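Local coordinates for protein putative Ribokinase II (PDB 3IQ0) that binds ATP with magnesium and, as a putative ribokinase of the pfkB family, probably transfers phosphate from ATP to a sugar hydroxyl, at residues 148-151 with 152-156; 304-307 with 308-312. All blocks are in the same frame, centred on the assembly; numbering follows the deposited sequence.

Contact 1: 148-151 with 152-156; sequences DAVK and KAVTI
Lys151 and Thr155, one helical turn apart, are joined twice over. The carbonyl oxygen of Lys151 takes the usual i to i+4 bond from the backbone N of Thr155 and a second one from that residue's hydroxyl, with Thr155 OG1 3.0 Å from Lys151 O. The two donors come from opposite faces of the carbonyl plane, the hydroxyl tilted 33° out of it, so the oxygen is gripped from both sides. What makes this possible is the first torsion of Thr155: at -61° it sets OG1 beside its own backbone N and bends the hydroxyl back toward the preceding turn.

Backbone bonds of the same i to i+4 kind run from Lys152 N to Asp148 O, from Ala153 N to Ala149 O and from Val154 N to Val150 O, the last 2.9 Å long. They belong to regular alpha-helix, the middle of helix 144-159, which forms the crossover of the beta-alpha-beta unit between parallel strands 131-137 and 163-167 in the Rossmann-like core of the ribokinase fold.

Apolar contact falls on the buried side. Val150 CG1 meets Val154 CG2 at 4.0 Å, the two side chains crossing at a slant. The same methyl makes a tight approach to a carbonyl, with Val154 CG2 3.0 Å from Val150 O. Both valines rest on Ile136 of strand 131-137, while Ala153 packs on Phe134 of the same strand.

Charged ends reach outward to different partners. Lys152 is extended from CB onward, and its NZ is hydrogen-bonded to the backbone oxygen of Ala120; Lys151, extended beyond CG, makes a cation-pi contact with Phe186 of helix 178-189.

Contact 2: 304-307 with 308-312; sequences MEIE and TFIQR
Thr308 folds its hydroxyl back over the turn that begins at Met304, here a selenomethionine. With chi1 at 55°, OG1 sits between the residue's own backbone N and carbonyl carbon, a position that brings it near two carbonyl oxygens of the preceding turn: Glu305 O at 2.8 Å and Met304 O at 3.0 Å from Thr308 OG1. Met304 O also accepts the backbone N-H of Thr308, in a bond of 2.9 Å from Thr308 N to Met304 O. The same torsion places the methyl CG2 of Thr308 anti to the carbonyl carbon, 3.2 Å from Met304 O.

On another side of the helix, Ile306 and Ile310 lie alongside each other and point the same way. Their CG1 branches both stand beside the backbone N of their own residues, and Ile306 CG2 touches Ile310 CD1 at 3.9 Å. The backbone bond from Ile310 N to Ile306 O, 2.9 Å long, joins the same two residues.

As modelled, Glu307 bends at chi2 (-67°) and its carboxylate comes too close to the extended side chain of Gln311, so the mutual placement of these two ends is doubtful. The backbone bond from Gln311 N to Glu307 O, at 2.8 Å, does not depend on it and is secure.

Helix 303-312, the last modelled helix, has one face committed to the fold and another at the surface. Ile306 packs on Tyr282 and Ala285 of helix 276-290, and Phe309 presses on Leu289 of that helix and meets the ring of Tyr248 edge-to-face, in the loop after strand 242-245.

Overall arrangement
Contacts 1 and 2 illustrate one principle, a threonine hydroxyl turned back onto the preceding helical turn, in two settings of the same kinase. They lie on opposite sides of the chain's centre, their centres 37 Å apart and their nearest atoms about 26 Å apart, so neither touches the other. Contact 1 belongs to a crossover helix beside the parallel strands of the large sheet; contact 2, later in the chain, belongs to the last modelled helix, laid against helix 276-290. The side chain of Phe309 in contact 2 lies about 7 Å from the bound ATP, without touching it.

Contact 1: 148-151 with 152-156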
ATOM      1  N   ASP B 148       2.334 -22.335  -6.455  1.00 40.78           N
ATOM      2  CA  ASP B 148       1.457 -23.099  -7.331  1.00 41.28           C
ATOM      3  C   ASP B 148       1.501 -22.543  -8.748  1.00 40.03           C
ATOM      4  O   ASP B 148       1.661 -23.292  -9.712  1.00 38.93           O
ATOM      5  CB  ASP B 148       0.021 -23.071  -6.799  1.00 42.87           C
ATOM      6  CG  ASP B 148      -0.190 -24.027  -5.638  1.00 44.90           C
ATOM      7  OD1 ASP B 148       0.808 -24.571  -5.120  1.00 45.74           O
ATOM      8  OD2 ASP B 148      -1.359 -24.230  -5.243  1.00 46.29           O
ATOM      9  N   ALA B 149       1.360 -21.226  -8.868  1.00 38.35           N
ATOM     10  CA  ALA B 149       1.397 -20.570 -10.169  1.00 37.39           C
ATOM     11  C   ALA B 149       2.720 -20.899 -10.850  1.00 36.21           C
ATOM     12  O   ALA B 149       2.756 -21.232 -12.034  1.00 36.11           O
ATOM     13  CB  ALA B 149       1.256 -19.060  -9.998  1.00 36.60           C
ATOM     14  N   VAL B 150       3.806 -20.817 -10.088  1.00 34.57           N
ATOM     15  CA  VAL B 150       5.129 -21.111 -10.618  1.00 34.67           C
ATOM     16  C   VAL B 150       5.299 -22.588 -10.978  1.00 34.60           C
ATOM     17  O   VAL B 150       5.868 -22.914 -12.016  1.00 33.42           O
ATOM     18  CB  VAL B 150       6.221 -20.697  -9.614  1.00 35.03           C
ATOM     19  CG1 VAL B 150       7.579 -21.160 -10.100  1.00 36.10           C
ATOM     20  CG2 VAL B 150       6.215 -19.187  -9.449  1.00 34.25           C
ATOM     21  N   LYS B 151       4.807 -23.484 -10.128  1.00 34.34           N
ATOM     22  CA  LYS B 151       4.918 -24.915 -10.411  1.00 34.27           C
ATOM     23  C   LYS B 151       4.204 -25.278 -11.714  1.00 33.42           C
ATOM     24  O   LYS B 151       4.724 -26.049 -12.517  1.00 33.37           O
ATOM     25  CB  LYS B 151       4.346 -25.740  -9.254  1.00 35.63           C
ATOM     26  CG  LYS B 151       5.220 -25.741  -8.007  1.00 36.73           C
ATOM     27  CD  LYS B 151       4.693 -26.685  -6.933  1.00 37.15           C
ATOM     28  CE  LYS B 151       5.661 -26.766  -5.760  1.00 38.98           C
ATOM     29  NZ  LYS B 151       5.220 -27.724  -4.697  1.00 39.37           N
ATOM     30  N   LYS B 152       3.018 -24.710 -11.922  1.00 31.05           N
ATOM     31  CA  LYS B 152       2.235 -24.969 -13.126  1.00 30.67           C
ATOM     32  C   LYS B 152       2.986 -24.484 -14.366  1.00 31.84           C
ATOM     33  O   LYS B 152       3.158 -25.228 -15.331  1.00 32.15           O
ATOM     34  CB  LYS B 152       0.882 -24.257 -13.037  1.00 30.56           C
ATOM     35  CG  LYS B 152       0.014 -24.403 -14.279  1.00 31.60           C
ATOM     36  CD  LYS B 152      -1.278 -23.599 -14.163  1.00 32.18           C
ATOM     37  CE  LYS B 152      -2.022 -23.541 -15.498  1.00 33.12           C
ATOM     38  NZ  LYS B 152      -3.307 -22.773 -15.443  1.00 31.64           N
ATOM     39  N   ALA B 153       3.426 -23.231 -14.328  1.00 31.51           N
ATOM     40  CA  ALA B 153       4.160 -22.637 -15.439  1.00 30.85           C
ATOM     41  C   ALA B 153       5.396 -23.471 -15.760  1.00 30.21           C
ATOM     42  O   ALA B 153       5.692 -23.730 -16.922  1.00 29.14           O
ATOM     43  CB  ALA B 153       4.563 -21.204 -15.085  1.00 31.83           C
ATOM     44  N   VAL B 154       6.113 -23.899 -14.725  1.00 30.55           N
ATOM     45  CA  VAL B 154       7.309 -24.705 -14.924  1.00 32.89           C
ATOM     46  C   VAL B 154       7.009 -26.039 -15.601  1.00 34.24           C
ATOM     47  O   VAL B 154       7.755 -26.477 -16.475  1.00 35.59           O
ATOM     48  CB  VAL B 154       8.025 -24.974 -13.593  1.00 32.90           C
ATOM     49  CG1 VAL B 154       9.138 -25.981 -13.801  1.00 35.24           C
ATOM     50  CG2 VAL B 154       8.604 -23.687 -13.054  1.00 33.69           C
ATOM     51  N   THR B 155       5.925 -26.688 -15.192  1.00 34.62           N
ATOM     52  CA  THR B 155       5.546 -27.968 -15.779  1.00 34.80           C
ATOM     53  C   THR B 155       5.242 -27.769 -17.256  1.00 34.45           C
ATOM     54  O   THR B 155       5.657 -28.564 -18.102  1.00 35.12           O
ATOM     55  CB  THR B 155       4.296 -28.550 -15.091  1.00 35.14           C
ATOM     56  OG1 THR B 155       4.576 -28.776 -13.704  1.00 36.32           O
ATOM     57  CG2 THR B 155       3.889 -29.863 -15.743  1.00 35.01           C
ATOM     58  N   ILE B 156       4.516 -26.699 -17.557  1.00 33.42           N
ATOM     59  CA  ILE B 156       4.152 -26.377 -18.929  1.00 32.46           C
ATOM     60  C   ILE B 156       5.383 -26.170 -19.802  1.00 32.69           C
ATOM     61  O   ILE B 156       5.478 -26.733 -20.888  1.00 32.04           O
ATOM     62  CB  ILE B 156       3.296 -25.097 -18.981  1.00 32.76           C
ATOM     63  CG1 ILE B 156       1.941 -25.359 -18.323  1.00 33.23           C
ATOM     64  CG2 ILE B 156       3.133 -24.632 -20.421  1.00 31.62           C
ATOM     65  CD1 ILE B 156       0.991 -24.191 -18.388  1.00 32.07           C
TER

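Contact 2: 304-307 with 308-312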
HETATM    1  N   MSE B 304      24.747  -2.543 -27.136  1.00 21.40           N
HETATM    2  CA  MSE B 304      25.949  -1.781 -27.441  1.00 24.51           C
HETATM    3  C   MSE B 304      26.381  -0.803 -26.356  1.00 24.14           C
HETATM    4  O   MSE B 304      27.519  -0.328 -26.363  1.00 22.02           O
HETATM    5  CB  MSE B 304      25.820  -1.083 -28.793  1.00 28.16           C
HETATM    6  CG  MSE B 304      25.926  -2.062 -29.960  1.00 36.32           C
HETATM    7 SE   MSE B 304      27.407  -3.366 -29.811  1.00 46.59          SE
HETATM    8  CE  MSE B 304      28.793  -2.301 -30.631  1.00 39.62           C
ATOM      9  N   GLU B 305      25.497  -0.497 -25.411  1.00 23.68           N
ATOM     10  CA  GLU B 305      25.908   0.393 -24.329  1.00 23.46           C
ATOM     11  C   GLU B 305      26.861  -0.437 -23.480  1.00 22.29           C
ATOM     12  O   GLU B 305      27.868   0.065 -23.003  1.00 22.05           O
ATOM     13  CB  GLU B 305      24.707   0.873 -23.504  1.00 23.36           C
ATOM     14  CG  GLU B 305      23.694   1.654 -24.331  1.00 31.34           C
ATOM     15  CD  GLU B 305      22.528   2.205 -23.523  1.00 33.39           C
ATOM     16  OE1 GLU B 305      21.995   1.484 -22.655  1.00 32.51           O
ATOM     17  OE2 GLU B 305      22.132   3.368 -23.779  1.00 39.07           O
ATOM     18  N   ILE B 306      26.545  -1.718 -23.310  1.00 23.03           N
ATOM     19  CA  ILE B 306      27.398  -2.618 -22.537  1.00 23.87           C
ATOM     20  C   ILE B 306      28.729  -2.781 -23.281  1.00 25.50           C
ATOM     21  O   ILE B 306      29.810  -2.696 -22.695  1.00 27.39           O
ATOM     22  CB  ILE B 306      26.751  -4.017 -22.393  1.00 22.17           C
ATOM     23  CG1 ILE B 306      25.379  -3.901 -21.713  1.00 19.89           C
ATOM     24  CG2 ILE B 306      27.668  -4.933 -21.591  1.00 22.66           C
ATOM     25  CD1 ILE B 306      24.616  -5.222 -21.656  1.00 18.96           C
ATOM     26  N   GLU B 307      28.625  -3.009 -24.584  1.00 27.38           N
ATOM     27  CA  GLU B 307      29.777  -3.199 -25.456  1.00 30.90           C
ATOM     28  C   GLU B 307      30.776  -2.044 -25.321  1.00 31.97           C
ATOM     29  O   GLU B 307      31.974  -2.255 -25.118  1.00 29.95           O
ATOM     30  CB  GLU B 307      29.286  -3.315 -26.901  1.00 33.00           C
ATOM     31  CG  GLU B 307      30.299  -3.843 -27.894  1.00 38.82           C
ATOM     32  CD  GLU B 307      31.465  -2.903 -28.111  1.00 43.03           C
ATOM     33  OE1 GLU B 307      31.227  -1.695 -28.341  1.00 45.53           O
ATOM     34  OE2 GLU B 307      32.620  -3.381 -28.061  1.00 45.74           O
ATOM     35  N   THR B 308      30.274  -0.822 -25.437  1.00 31.86           N
ATOM     36  CA  THR B 308      31.118   0.355 -25.328  1.00 33.75           C
ATOM     37  C   THR B 308      31.681   0.487 -23.915  1.00 35.29           C
ATOM     38  O   THR B 308      32.845   0.843 -23.729  1.00 35.90           O
ATOM     39  CB  THR B 308      30.326   1.617 -25.690  1.00 34.50           C
ATOM     40  OG1 THR B 308      29.149   1.683 -24.880  1.00 36.56           O
ATOM     41  CG2 THR B 308      29.922   1.590 -27.147  1.00 31.73           C
ATOM     42  N   PHE B 309      30.850   0.200 -22.918  1.00 34.58           N
ATOM     43  CA  PHE B 309      31.280   0.265 -21.525  1.00 35.66           C
ATOM     44  C   PHE B 309      32.522  -0.609 -21.369  1.00 36.07           C
ATOM     45  O   PHE B 309      33.549  -0.177 -20.845  1.00 36.47           O
ATOM     46  CB  PHE B 309      30.162  -0.254 -20.615  1.00 34.05           C
ATOM     47  CG  PHE B 309      30.530  -0.304 -19.157  1.00 34.29           C
ATOM     48  CD1 PHE B 309      30.629   0.864 -18.404  1.00 34.93           C
ATOM     49  CD2 PHE B 309      30.766  -1.523 -18.532  1.00 32.59           C
ATOM     50  CE1 PHE B 309      30.957   0.814 -17.046  1.00 33.75           C
ATOM     51  CE2 PHE B 309      31.094  -1.586 -17.179  1.00 34.03           C
ATOM     52  CZ  PHE B 309      31.189  -0.419 -16.436  1.00 33.36           C
ATOM     53  N   ILE B 310      32.415  -1.847 -21.838  1.00 36.79           N
ATOM     54  CA  ILE B 310      33.514  -2.801 -21.771  1.00 37.71           C
ATOM     55  C   ILE B 310      34.712  -2.287 -22.562  1.00 39.17           C
ATOM     56  O   ILE B 310      35.830  -2.256 -22.049  1.00 39.71           O
ATOM     57  CB  ILE B 310      33.085  -4.167 -22.340  1.00 36.11           C
ATOM     58  CG1 ILE B 310      31.979  -4.763 -21.472  1.00 32.78           C
ATOM     59  CG2 ILE B 310      34.282  -5.102 -22.420  1.00 35.48           C
ATOM     60  CD1 ILE B 310      31.373  -6.018 -22.052  1.00 32.93           C
ATOM     61  N   GLN B 311      34.474  -1.889 -23.810  1.00 40.61           N
ATOM     62  CA  GLN B 311      35.535  -1.371 -24.669  1.00 42.55           C
ATOM     63  C   GLN B 311      36.306  -0.303 -23.939  1.00 43.46           C
ATOM     64  O   GLN B 311      37.370  -0.561 -23.370  1.00 44.71           O
ATOM     65  CB  GLN B 311      34.977  -0.721 -25.935  1.00 42.90           C
ATOM     66  CG  GLN B 311      34.352  -1.646 -26.939  1.00 44.62           C
ATOM     67  CD  GLN B 311      33.978  -0.919 -28.217  1.00 46.99           C
ATOM     68  OE1 GLN B 311      33.616   0.262 -28.185  1.00 48.13           O
ATOM     69  NE2 GLN B 311      34.047  -1.620 -29.351  1.00 46.43           N
ATOM     70  N   ARG B 312      35.747   0.904 -23.975  1.00 44.41           N
ATOM     71  CA  ARG B 312      36.338   2.083 -23.349  1.00 45.88           C
ATOM     72  C   ARG B 312      37.308   1.737 -22.244  1.00 46.43           C
ATOM     73  O   ARG B 312      38.418   2.267 -22.206  1.00 48.39           O
ATOM     74  CB  ARG B 312      35.250   3.003 -22.772  1.00 44.59           C
ATOM     75  CG  ARG B 312      34.449   3.774 -23.814  1.00 43.61           C
ATOM     76  CD  ARG B 312      33.588   4.852 -23.147  1.00 42.51           C
ATOM     77  NE  ARG B 312      34.323   6.082 -22.841  1.00 39.55           N
ATOM     78  CZ  ARG B 312      33.885   7.021 -22.003  1.00 39.23           C
ATOM     79  NH1 ARG B 312      32.722   6.866 -21.379  1.00 39.11           N
ATOM     80  NH2 ARG B 312      34.583   8.130 -21.810  1.00 38.47           N
TER